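Local coordinates for protein methyltransferase (Geobacter sulfurreducens PCA, PDB 3C3P) that probably transfers methyl groups from S-adenosyl-L-methionine to hydroxyl oxygens of a substrate, as an O-methyltransferase of the Rossmann-like class I fold, at residues K55-V60 / R76-S81; A70-A75 / H102-I107; D141-M146 / H184-R189; R145-L150 / R190-T195. All blocks are in the same frame, centred on the assembly; numbering follows the deposited sequence.

Contact 1 (K55-V60 / R76-S81)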
# COMPACT_ATOMS: atom_id res chain seq x y z
N LYS A 55 0.90 9.05 0.34
CA LYS A 55 0.18 9.70 1.43
C LYS A 55 0.51 11.21 1.53
O LYS A 55 -0.36 12.02 1.84
CB LYS A 55 0.57 9.06 2.77
CG LYS A 55 -0.17 9.60 4.01
CD LYS A 55 -1.58 9.07 4.12
CE LYS A 55 -2.27 9.52 5.43
NZ LYS A 55 -2.64 11.00 5.39
N GLN A 56 1.77 11.54 1.24
CA GLN A 56 2.30 12.93 1.33
C GLN A 56 2.12 13.51 2.74
O GLN A 56 1.54 14.60 2.94
CB GLN A 56 1.64 13.91 0.36
CG GLN A 56 1.75 13.60 -1.10
CD GLN A 56 1.47 14.86 -1.93
OE1 GLN A 56 0.75 15.75 -1.50
NE2 GLN A 56 2.06 14.94 -3.09
N PRO A 57 2.63 12.81 3.74
CA PRO A 57 2.45 13.32 5.08
C PRO A 57 3.31 14.51 5.45
O PRO A 57 4.39 14.69 4.90
CB PRO A 57 2.92 12.15 5.95
CG PRO A 57 4.11 11.64 5.15
CD PRO A 57 3.56 11.66 3.71
N GLN A 58 2.77 15.30 6.36
CA GLN A 58 3.44 16.47 6.89
C GLN A 58 4.19 16.05 8.16
O GLN A 58 5.23 16.62 8.51
CB GLN A 58 2.41 17.57 7.15
CG GLN A 58 1.56 17.88 5.91
CD GLN A 58 0.29 18.64 6.21
OE1 GLN A 58 -0.76 18.33 5.64
NE2 GLN A 58 0.35 19.57 7.15
N LEU A 59 3.66 15.01 8.81
CA LEU A 59 4.21 14.43 10.05
C LEU A 59 4.08 12.92 10.17
O LEU A 59 3.02 12.32 10.08
CB LEU A 59 3.56 15.09 11.29
CG LEU A 59 4.01 14.65 12.70
CD1 LEU A 59 5.53 14.89 12.89
CD2 LEU A 59 3.22 15.32 13.83
N VAL A 60 5.25 12.34 10.35
CA VAL A 60 5.43 10.92 10.54
C VAL A 60 6.09 10.74 11.89
O VAL A 60 7.13 11.33 12.17
CB VAL A 60 6.35 10.27 9.46
CG1 VAL A 60 6.55 8.76 9.77
CG2 VAL A 60 5.82 10.51 8.04
N ARG A 76 13.28 9.73 3.51
CA ARG A 76 13.56 9.78 2.07
C ARG A 76 12.34 10.12 1.24
O ARG A 76 12.46 10.55 0.11
CB ARG A 76 14.09 8.42 1.57
CG ARG A 76 15.38 7.94 2.24
CD ARG A 76 16.12 6.90 1.40
NE ARG A 76 16.30 7.41 0.03
CZ ARG A 76 17.21 7.02 -0.86
NH1 ARG A 76 18.17 6.16 -0.53
NH2 ARG A 76 17.19 7.56 -2.07
N ALA A 77 11.18 9.92 1.86
CA ALA A 77 9.87 10.10 1.20
C ALA A 77 9.15 11.41 1.44
O ALA A 77 8.10 11.64 0.85
CB ALA A 77 8.93 8.93 1.64
N ILE A 78 9.71 12.26 2.28
CA ILE A 78 9.05 13.53 2.64
C ILE A 78 9.79 14.79 2.24
O ILE A 78 11.01 14.80 2.02
CB ILE A 78 8.74 13.59 4.18
CG1 ILE A 78 10.03 13.72 4.99
CG2 ILE A 78 7.93 12.34 4.66
CD1 ILE A 78 9.80 14.10 6.44
N SER A 79 9.03 15.88 2.14
CA SER A 79 9.63 17.19 1.80
C SER A 79 10.31 17.83 2.98
O SER A 79 10.19 17.41 4.14
CB SER A 79 8.60 18.20 1.26
OG SER A 79 7.61 18.52 2.23
N ILE A 80 10.99 18.91 2.65
CA ILE A 80 11.73 19.70 3.62
C ILE A 80 10.76 20.37 4.59
O ILE A 80 11.12 20.71 5.73
CB ILE A 80 12.61 20.79 2.93
CG1 ILE A 80 13.57 21.44 3.93
CG2 ILE A 80 11.74 21.84 2.24
CD1 ILE A 80 14.49 22.47 3.31
N SER A 81 9.53 20.54 4.13
CA SER A 81 8.49 21.20 4.93
C SER A 81 7.82 20.21 5.92
O SER A 81 7.11 20.61 6.85
CB SER A 81 7.46 21.89 4.02
OG SER A 81 6.84 20.97 3.13
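I78 sets its branched side chain against P57, where the two meet through single carbons: CG2 of I78 lies 3.9 Å from CG of P57. The two side chains stand nearly perpendicular, so the methyl meets the puckered corner of the proline ring. The same methyl serves V60, whose CG2 is 4.4 Å from I78 CG2, a looser apolar touch that brings the start of strand 59-63, through V60, into the same patch. The first torsion of I78 (chi1 69°) places CG1 between the backbone N and the carbonyl carbon, and it leaves CG2 anti to the carbonyl carbon, turned to P57 and V60. All three residues are buried. This is a beta-alpha-beta crossover of the Rossmann-like sheet: strand 59-63 leads through helix 69-75 to strand 83-88, its parallel neighbour, and 76-81 is the loop that brings the chain back. I78 also packs on V84 of that returning strand, while P57 and V60 both reach I129 of strand 127-133 on the other flank. The polar atoms of the return loop look to partners of their own. S79 OG and S81 OG share a hydrogen bond of 2.7 Å, and the carbonyl of P57 receives the hydroxyl of S82, a bond that ties the entry to strand 59-63 to the end of the loop.

Contact 2 (A70-A75 / H102-I107)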
# COMPACT_ATOMS: atom_id res chain seq x y z
N ALA A 70 13.40 2.47 10.11
CA ALA A 70 12.09 2.92 9.62
C ALA A 70 12.13 4.39 9.24
O ALA A 70 11.62 4.81 8.20
CB ALA A 70 10.99 2.67 10.70
N SER A 71 12.79 5.16 10.09
CA SER A 71 12.92 6.62 9.90
C SER A 71 13.72 6.93 8.65
O SER A 71 13.50 7.93 7.98
CB SER A 71 13.58 7.26 11.12
OG SER A 71 12.81 7.02 12.29
N TRP A 72 14.63 6.02 8.32
CA TRP A 72 15.47 6.21 7.15
C TRP A 72 14.58 6.15 5.90
O TRP A 72 14.67 7.00 5.01
CB TRP A 72 16.61 5.18 7.13
CG TRP A 72 17.52 5.41 6.04
CD1 TRP A 72 18.60 6.27 6.02
CD2 TRP A 72 17.47 4.81 4.77
NE1 TRP A 72 19.22 6.21 4.80
CE2 TRP A 72 18.53 5.33 4.01
CE3 TRP A 72 16.62 3.88 4.18
CZ2 TRP A 72 18.77 4.94 2.70
CZ3 TRP A 72 16.87 3.50 2.87
CH2 TRP A 72 17.92 4.03 2.16
N TRP A 73 13.69 5.16 5.86
CA TRP A 73 12.78 4.97 4.71
C TRP A 73 11.80 6.12 4.57
O TRP A 73 11.56 6.65 3.49
CB TRP A 73 12.02 3.64 4.77
CG TRP A 73 12.90 2.45 4.56
CD1 TRP A 73 13.48 1.67 5.52
CD2 TRP A 73 13.35 1.94 3.30
NE1 TRP A 73 14.26 0.69 4.93
CE2 TRP A 73 14.20 0.85 3.57
CE3 TRP A 73 13.15 2.33 1.97
CZ2 TRP A 73 14.81 0.11 2.56
CZ3 TRP A 73 13.76 1.61 0.98
CH2 TRP A 73 14.59 0.51 1.28
N PHE A 74 11.25 6.52 5.71
CA PHE A 74 10.29 7.63 5.74
C PHE A 74 10.92 9.00 5.41
O PHE A 74 10.31 9.82 4.71
CB PHE A 74 9.57 7.71 7.09
CG PHE A 74 8.61 6.59 7.35
CD1 PHE A 74 7.52 6.39 6.51
CD2 PHE A 74 8.73 5.80 8.47
CE1 PHE A 74 6.60 5.37 6.74
CE2 PHE A 74 7.80 4.78 8.72
CZ PHE A 74 6.73 4.58 7.85
N ALA A 75 12.13 9.24 5.92
CA ALA A 75 12.81 10.52 5.70
C ALA A 75 13.03 10.81 4.22
O ALA A 75 12.98 11.95 3.76
CB ALA A 75 14.17 10.57 6.46
N HIS A 102 22.66 12.58 8.89
CA HIS A 102 23.55 13.71 8.74
C HIS A 102 24.31 13.46 7.46
O HIS A 102 24.52 14.37 6.65
CB HIS A 102 24.52 13.84 9.92
CG HIS A 102 25.48 14.99 9.79
ND1 HIS A 102 26.70 14.89 9.15
CD2 HIS A 102 25.38 16.28 10.21
CE1 HIS A 102 27.32 16.06 9.20
NE2 HIS A 102 26.54 16.92 9.83
N ASP A 103 24.70 12.21 7.28
CA ASP A 103 25.51 11.84 6.12
C ASP A 103 24.80 12.09 4.81
O ASP A 103 25.45 12.48 3.84
CB ASP A 103 26.01 10.39 6.18
CG ASP A 103 27.17 10.21 7.12
OD1 ASP A 103 27.81 11.21 7.50
OD2 ASP A 103 27.49 9.05 7.46
N ASN A 104 23.47 11.91 4.78
CA ASN A 104 22.67 12.10 3.55
C ASN A 104 21.93 13.43 3.52
O ASN A 104 21.21 13.75 2.57
CB ASN A 104 21.71 10.93 3.27
CG ASN A 104 20.59 10.82 4.29
OD1 ASN A 104 20.35 11.73 5.07
ND2 ASN A 104 19.88 9.69 4.27
N GLY A 105 22.12 14.19 4.58
CA GLY A 105 21.52 15.52 4.74
C GLY A 105 20.10 15.66 5.20
O GLY A 105 19.65 16.76 5.57
N LEU A 106 19.41 14.53 5.21
CA LEU A 106 17.97 14.46 5.59
C LEU A 106 17.74 14.74 7.08
O LEU A 106 16.61 14.73 7.54
CB LEU A 106 17.34 13.12 5.18
CG LEU A 106 17.39 12.81 3.68
CD1 LEU A 106 16.89 11.43 3.36
CD2 LEU A 106 16.62 13.88 2.88
N ILE A 107 18.83 15.01 7.80
CA ILE A 107 18.73 15.32 9.24
C ILE A 107 17.96 16.64 9.36
O ILE A 107 17.45 17.02 10.42
CB ILE A 107 20.13 15.37 9.94
CG1 ILE A 107 19.99 15.39 11.46
CG2 ILE A 107 20.95 16.56 9.43
CD1 ILE A 107 19.26 14.19 12.05
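In one of the two conformers modelled for N104, the one described here, an amide nitrogen comes up to an indole nitrogen without bonding to it: ND2 of N104 lies 3.6 Å from NE1 of W72, both carrying hydrogens. The approach to the ring is oblique, and the amide and indole planes stand 28° apart. W72 reaches this far because its CG is anti to the backbone N (chi1 -175°), which swings the indole off helix 69-75 toward the end of helix 91-104. In this conformer N104 OD1 accepts the backbone N-H of L106 at 3.0 Å, with the donor tilted 33° from the carbonyl plane, and so closes an Asx turn round G105, whose phi is positive. That turn carries L106 to the second touch, where L106 CD1 lies 4.2 Å from A75 CB, at the closest backbone approach of the two segments. L101 of helix 91-104 packs on both A75 and L106, and M100 lies against W72. Here two successive helices of the Rossmann-like methyltransferase fold, 69-75 and 91-104, meet at their C-terminal ends on one face of the parallel part of the sheet, with the Asx turn of N104 leading the chain out of the second.

Contact 3 (D141-M146 / H184-R189)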
# COMPACT_ATOMS: atom_id res chain seq x y z
N ASP A 141 -3.53 -0.76 22.91
CA ASP A 141 -3.05 0.12 23.97
C ASP A 141 -2.45 1.38 23.36
O ASP A 141 -2.74 2.48 23.80
CB ASP A 141 -2.03 -0.61 24.87
CG ASP A 141 -2.65 -1.76 25.68
OD1 ASP A 141 -3.91 -1.87 25.73
OD2 ASP A 141 -1.90 -2.53 26.33
N VAL A 142 -1.66 1.21 22.32
CA VAL A 142 -1.03 2.34 21.63
C VAL A 142 -2.06 3.28 21.03
O VAL A 142 -1.95 4.50 21.10
CB VAL A 142 -0.09 1.86 20.46
CG1 VAL A 142 0.29 3.02 19.55
CG2 VAL A 142 1.14 1.12 21.00
N LEU A 143 -3.09 2.68 20.45
CA LEU A 143 -4.13 3.44 19.76
C LEU A 143 -5.05 4.15 20.77
O LEU A 143 -5.54 5.25 20.51
CB LEU A 143 -4.89 2.49 18.82
CG LEU A 143 -5.74 3.11 17.72
CD1 LEU A 143 -4.87 4.06 16.95
CD2 LEU A 143 -6.36 2.03 16.79
N GLU A 144 -5.24 3.54 21.93
CA GLU A 144 -6.11 4.15 22.95
C GLU A 144 -5.46 5.43 23.42
O GLU A 144 -6.13 6.40 23.74
CB GLU A 144 -6.38 3.22 24.13
CG GLU A 144 -7.39 3.77 25.18
N ARG A 145 -4.13 5.42 23.40
CA ARG A 145 -3.33 6.58 23.84
C ARG A 145 -3.07 7.61 22.75
O ARG A 145 -3.09 8.81 23.00
CB ARG A 145 -1.96 6.12 24.35
N MSE A 146 -2.84 7.09 21.55
CA MSE A 146 -2.47 7.91 20.36
C MSE A 146 -3.56 8.36 19.39
O MSE A 146 -3.34 9.29 18.60
CB MSE A 146 -1.44 7.10 19.52
CG MSE A 146 -0.13 6.72 20.23
SE MSE A 146 0.92 8.24 20.82
CE MSE A 146 1.14 9.13 19.11
N HIS A 184 -6.90 -8.40 15.28
CA HIS A 184 -8.30 -8.70 15.66
C HIS A 184 -8.99 -7.48 16.18
O HIS A 184 -10.18 -7.28 15.95
CB HIS A 184 -8.36 -9.85 16.64
CG HIS A 184 -7.81 -11.11 16.06
ND1 HIS A 184 -8.60 -12.14 15.62
CD2 HIS A 184 -6.53 -11.47 15.78
CE1 HIS A 184 -7.83 -13.11 15.15
NE2 HIS A 184 -6.57 -12.72 15.22
N HIS A 185 -8.22 -6.65 16.86
CA HIS A 185 -8.74 -5.40 17.40
C HIS A 185 -9.06 -4.39 16.30
O HIS A 185 -10.18 -3.95 16.11
CB HIS A 185 -7.72 -4.74 18.32
CG HIS A 185 -8.15 -3.40 18.84
ND1 HIS A 185 -9.00 -3.26 19.92
CD2 HIS A 185 -7.87 -2.15 18.42
CE1 HIS A 185 -9.20 -1.97 20.16
NE2 HIS A 185 -8.53 -1.28 19.25
N LEU A 186 -8.03 -4.08 15.54
CA LEU A 186 -8.12 -3.02 14.52
C LEU A 186 -9.12 -3.30 13.43
O LEU A 186 -9.77 -2.38 12.88
CB LEU A 186 -6.74 -2.70 13.92
CG LEU A 186 -6.68 -1.41 13.12
CD1 LEU A 186 -7.04 -0.25 14.05
CD2 LEU A 186 -5.30 -1.24 12.50
N SER A 187 -9.30 -4.58 13.16
CA SER A 187 -10.22 -5.00 12.11
C SER A 187 -11.66 -4.74 12.51
O SER A 187 -12.56 -4.69 11.65
CB SER A 187 -10.05 -6.49 11.79
OG SER A 187 -10.42 -7.29 12.89
N ARG A 188 -11.87 -4.55 13.80
CA ARG A 188 -13.21 -4.31 14.37
C ARG A 188 -13.49 -2.87 14.65
O ARG A 188 -14.60 -2.49 15.02
CB ARG A 188 -13.42 -5.11 15.63
CG ARG A 188 -13.70 -6.49 15.31
CD ARG A 188 -13.66 -7.33 16.51
NE ARG A 188 -14.21 -8.63 16.20
CZ ARG A 188 -13.53 -9.60 15.61
NH1 ARG A 188 -12.27 -9.37 15.22
NH2 ARG A 188 -14.14 -10.75 15.39
N ARG A 189 -12.47 -2.07 14.45
CA ARG A 189 -12.61 -0.63 14.66
C ARG A 189 -13.26 0.01 13.46
O ARG A 189 -12.63 0.26 12.42
CB ARG A 189 -11.30 -0.03 15.04
CG ARG A 189 -11.12 -0.49 16.43
CD ARG A 189 -10.14 0.24 17.16
NE ARG A 189 -10.39 1.66 17.11
CZ ARG A 189 -9.87 2.49 18.00
NH1 ARG A 189 -9.20 1.96 19.01
NH2 ARG A 189 -10.07 3.78 17.90
O HOH W 1 -8.57 4.83 20.49
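NH2 of R189 is held twice: it forms a salt bridge with D191 and donates to a water 3.2 Å away, which in turn gives a proton to the carbonyl O of L143 at 3.1 Å and thus links the two segments. NH1 makes a weak bond to NE2 of H185, 3.3 Å long but nearly straight at 171°, with NE2 and the water oxygen both in the guanidinium plane. Over one face of that plane sits CD2 of L143, 3.6 Å from NH1 and offset toward the rim. The bend at chi3 (54°) curls the arginine back toward H185. The same methyl, L143 CD2, meets CD1 of L186 at 3.6 Å, the two leucines set roughly perpendicular. With an alanine in place of R189, D191 is likely to lose its charged mate, the water and H185 NE2 a shared partner, and L143 CD2 the flat group it lies over. Both leucines also pack on F192 of strand 192-197, and R189 ends a type I turn that begins at L186. The arrangement is a helix-to-helix junction of the Rossmann-like fold, in which helices 139-146 and 181-186 share a face of the sheet beside its antiparallel edge.

Contact 4 (R145-L150 / R190-T195). With EDO (1,2-ethanediol), chain L.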
# COMPACT_ATOMS: atom_id res chain seq x y z
N ARG A 145 -4.13 5.42 23.40
CA ARG A 145 -3.33 6.58 23.84
C ARG A 145 -3.07 7.61 22.75
O ARG A 145 -3.09 8.81 23.00
CB ARG A 145 -1.96 6.12 24.35
N MSE A 146 -2.84 7.09 21.55
CA MSE A 146 -2.47 7.91 20.36
C MSE A 146 -3.56 8.36 19.39
O MSE A 146 -3.34 9.29 18.60
CB MSE A 146 -1.44 7.10 19.52
CG MSE A 146 -0.13 6.72 20.23
SE MSE A 146 0.92 8.24 20.82
CE MSE A 146 1.14 9.13 19.11
N ASN A 147 -4.72 7.73 19.41
CA ASN A 147 -5.76 8.10 18.44
C ASN A 147 -6.04 9.61 18.45
O ASN A 147 -6.34 10.20 17.40
CB ASN A 147 -7.06 7.34 18.65
CG ASN A 147 -7.93 7.39 17.43
OD1 ASN A 147 -7.45 7.23 16.31
ND2 ASN A 147 -9.22 7.58 17.63
N ARG A 148 -5.90 10.21 19.63
CA ARG A 148 -6.14 11.65 19.85
C ARG A 148 -5.10 12.54 19.18
O ARG A 148 -5.32 13.74 18.98
CB ARG A 148 -6.09 12.00 21.34
CG ARG A 148 -7.10 11.31 22.22
CD ARG A 148 -7.01 11.85 23.64
NE ARG A 148 -5.71 11.57 24.26
CZ ARG A 148 -5.42 10.46 24.94
NH1 ARG A 148 -6.33 9.50 25.10
NH2 ARG A 148 -4.20 10.31 25.46
N CYS A 149 -3.98 11.91 18.87
CA CYS A 149 -2.81 12.57 18.28
C CYS A 149 -2.80 12.48 16.78
O CYS A 149 -2.00 13.12 16.10
CB CYS A 149 -1.53 11.94 18.84
SG CYS A 149 -1.40 12.04 20.66
N LEU A 150 -3.74 11.71 16.27
CA LEU A 150 -3.83 11.47 14.83
C LEU A 150 -4.56 12.56 14.05
O LEU A 150 -5.53 13.14 14.52
CB LEU A 150 -4.47 10.11 14.51
CG LEU A 150 -3.79 8.83 15.01
CD1 LEU A 150 -4.60 7.63 14.55
CD2 LEU A 150 -2.35 8.75 14.51
N ARG A 190 -14.54 0.33 13.66
CA ARG A 190 -15.35 0.92 12.58
C ARG A 190 -14.87 2.29 12.14
O ARG A 190 -15.34 2.83 11.14
CB ARG A 190 -16.85 0.99 12.93
CG ARG A 190 -17.56 -0.36 12.99
CD ARG A 190 -19.05 -0.11 12.89
NE ARG A 190 -19.89 -1.31 12.92
CZ ARG A 190 -19.47 -2.53 13.22
NH1 ARG A 190 -18.22 -2.76 13.58
NH2 ARG A 190 -20.35 -3.54 13.21
N ASP A 191 -13.93 2.84 12.90
CA ASP A 191 -13.35 4.15 12.62
C ASP A 191 -12.12 4.05 11.73
O ASP A 191 -11.59 5.06 11.28
CB ASP A 191 -13.05 4.95 13.89
CG ASP A 191 -12.24 4.19 14.91
OD1 ASP A 191 -12.24 2.94 14.90
OD2 ASP A 191 -11.63 4.89 15.75
N PHE A 192 -11.74 2.81 11.47
CA PHE A 192 -10.62 2.49 10.56
C PHE A 192 -10.97 1.51 9.47
O PHE A 192 -11.83 0.64 9.63
CB PHE A 192 -9.44 1.89 11.32
CG PHE A 192 -8.69 2.87 12.15
CD1 PHE A 192 -9.10 3.18 13.43
CD2 PHE A 192 -7.55 3.48 11.65
CE1 PHE A 192 -8.40 4.08 14.20
CE2 PHE A 192 -6.87 4.40 12.40
CZ PHE A 192 -7.29 4.69 13.70
N PHE A 193 -10.30 1.69 8.33
CA PHE A 193 -10.39 0.75 7.22
C PHE A 193 -9.02 0.04 7.22
O PHE A 193 -7.96 0.65 6.99
CB PHE A 193 -10.69 1.35 5.85
CG PHE A 193 -10.75 0.31 4.77
CD1 PHE A 193 -11.95 -0.33 4.47
CD2 PHE A 193 -9.59 -0.09 4.09
CE1 PHE A 193 -12.01 -1.32 3.49
CE2 PHE A 193 -9.63 -1.07 3.12
CZ PHE A 193 -10.84 -1.70 2.82
N THR A 194 -9.05 -1.27 7.41
CA THR A 194 -7.80 -2.02 7.54
C THR A 194 -7.58 -3.19 6.59
O THR A 194 -8.49 -3.81 6.08
CB THR A 194 -7.73 -2.63 9.03
OG1 THR A 194 -7.89 -1.60 10.02
CG2 THR A 194 -6.41 -3.34 9.30
N THR A 195 -6.31 -3.46 6.34
CA THR A 195 -5.94 -4.61 5.55
C THR A 195 -4.53 -5.00 5.97
O THR A 195 -3.77 -4.17 6.48
CB THR A 195 -6.02 -4.38 4.04
OG1 THR A 195 -6.08 -5.66 3.38
CG2 THR A 195 -4.80 -3.50 3.52
C1 EDO L . -13.76 -1.07 7.84
O1 EDO L . -14.41 0.16 8.15
C2 EDO L . -14.68 -2.19 7.36
O2 EDO L . -14.29 -2.68 6.07
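The backbones stay well apart, the nearest CA atoms, those of N147 and D191, 10.3 Å from each other, as a short 3-10 turn on one side faces the start of strand 192-197 on the other. Side chains must bridge the gap, and F192 and N147 share most of it. The end of the F192 ring, CZ, lies 3.6 Å from OD1 of N147 and 4.1 Å from CD1 of L150, both at the ring edge and near its plane. Amide and ring lie alongside one another, pointing opposite ways with their planes 48° apart, whereas L150 comes in roughly perpendicular to F192. N147 CG is anti to the backbone N (chi1 -162°), which extends the amide toward the strand. Its OD1 is buried here with no polar partner in the model, and it lies against the C-H edge of F192, whose weakly positive hydrogens may ease the cost of burial. The other end of the amide, ND2, faces OD2 of D191 from 4.1 Å, too far for a hydrogen bond, with amide and carboxylate planes 80° apart; the carboxylate is instead paired with R189. An ethanediol, probably from the crystallisation liquor, donates weakly from O1 to the carbonyl O of F192 at 3.0 Å and also bonds to R46 of the second subunit, whose Y49 meets the ring of F193. This is the antiparallel end of the class I methyltransferase sheet, where the outermost strand of the chain, 192-197, is packed from one side by the turn after helix 139-146 and touched by the partner subunit.

The four contacts divide between two halves of one seven-stranded Rossmann-like sheet. Contacts 1 and 2, with centres about 11 Å apart, interlock along the chain, their segments alternating, and they meet where V60 packs on F74 and R76 on L106. Contacts 3 and 4, with centres about 7 Å apart, share R145 and M146 of helix 139-146, and touch where L186 packs on T194 and R189 on N147. The two pairs follow in series and are well separated: the centres of contacts 2 and 3 are about 29 Å apart, on opposite sides of the chain's centre. Contacts 1 and 4 both reach the sheet, so its strands connect the early parallel half with the late antiparallel edge that faces the second subunit.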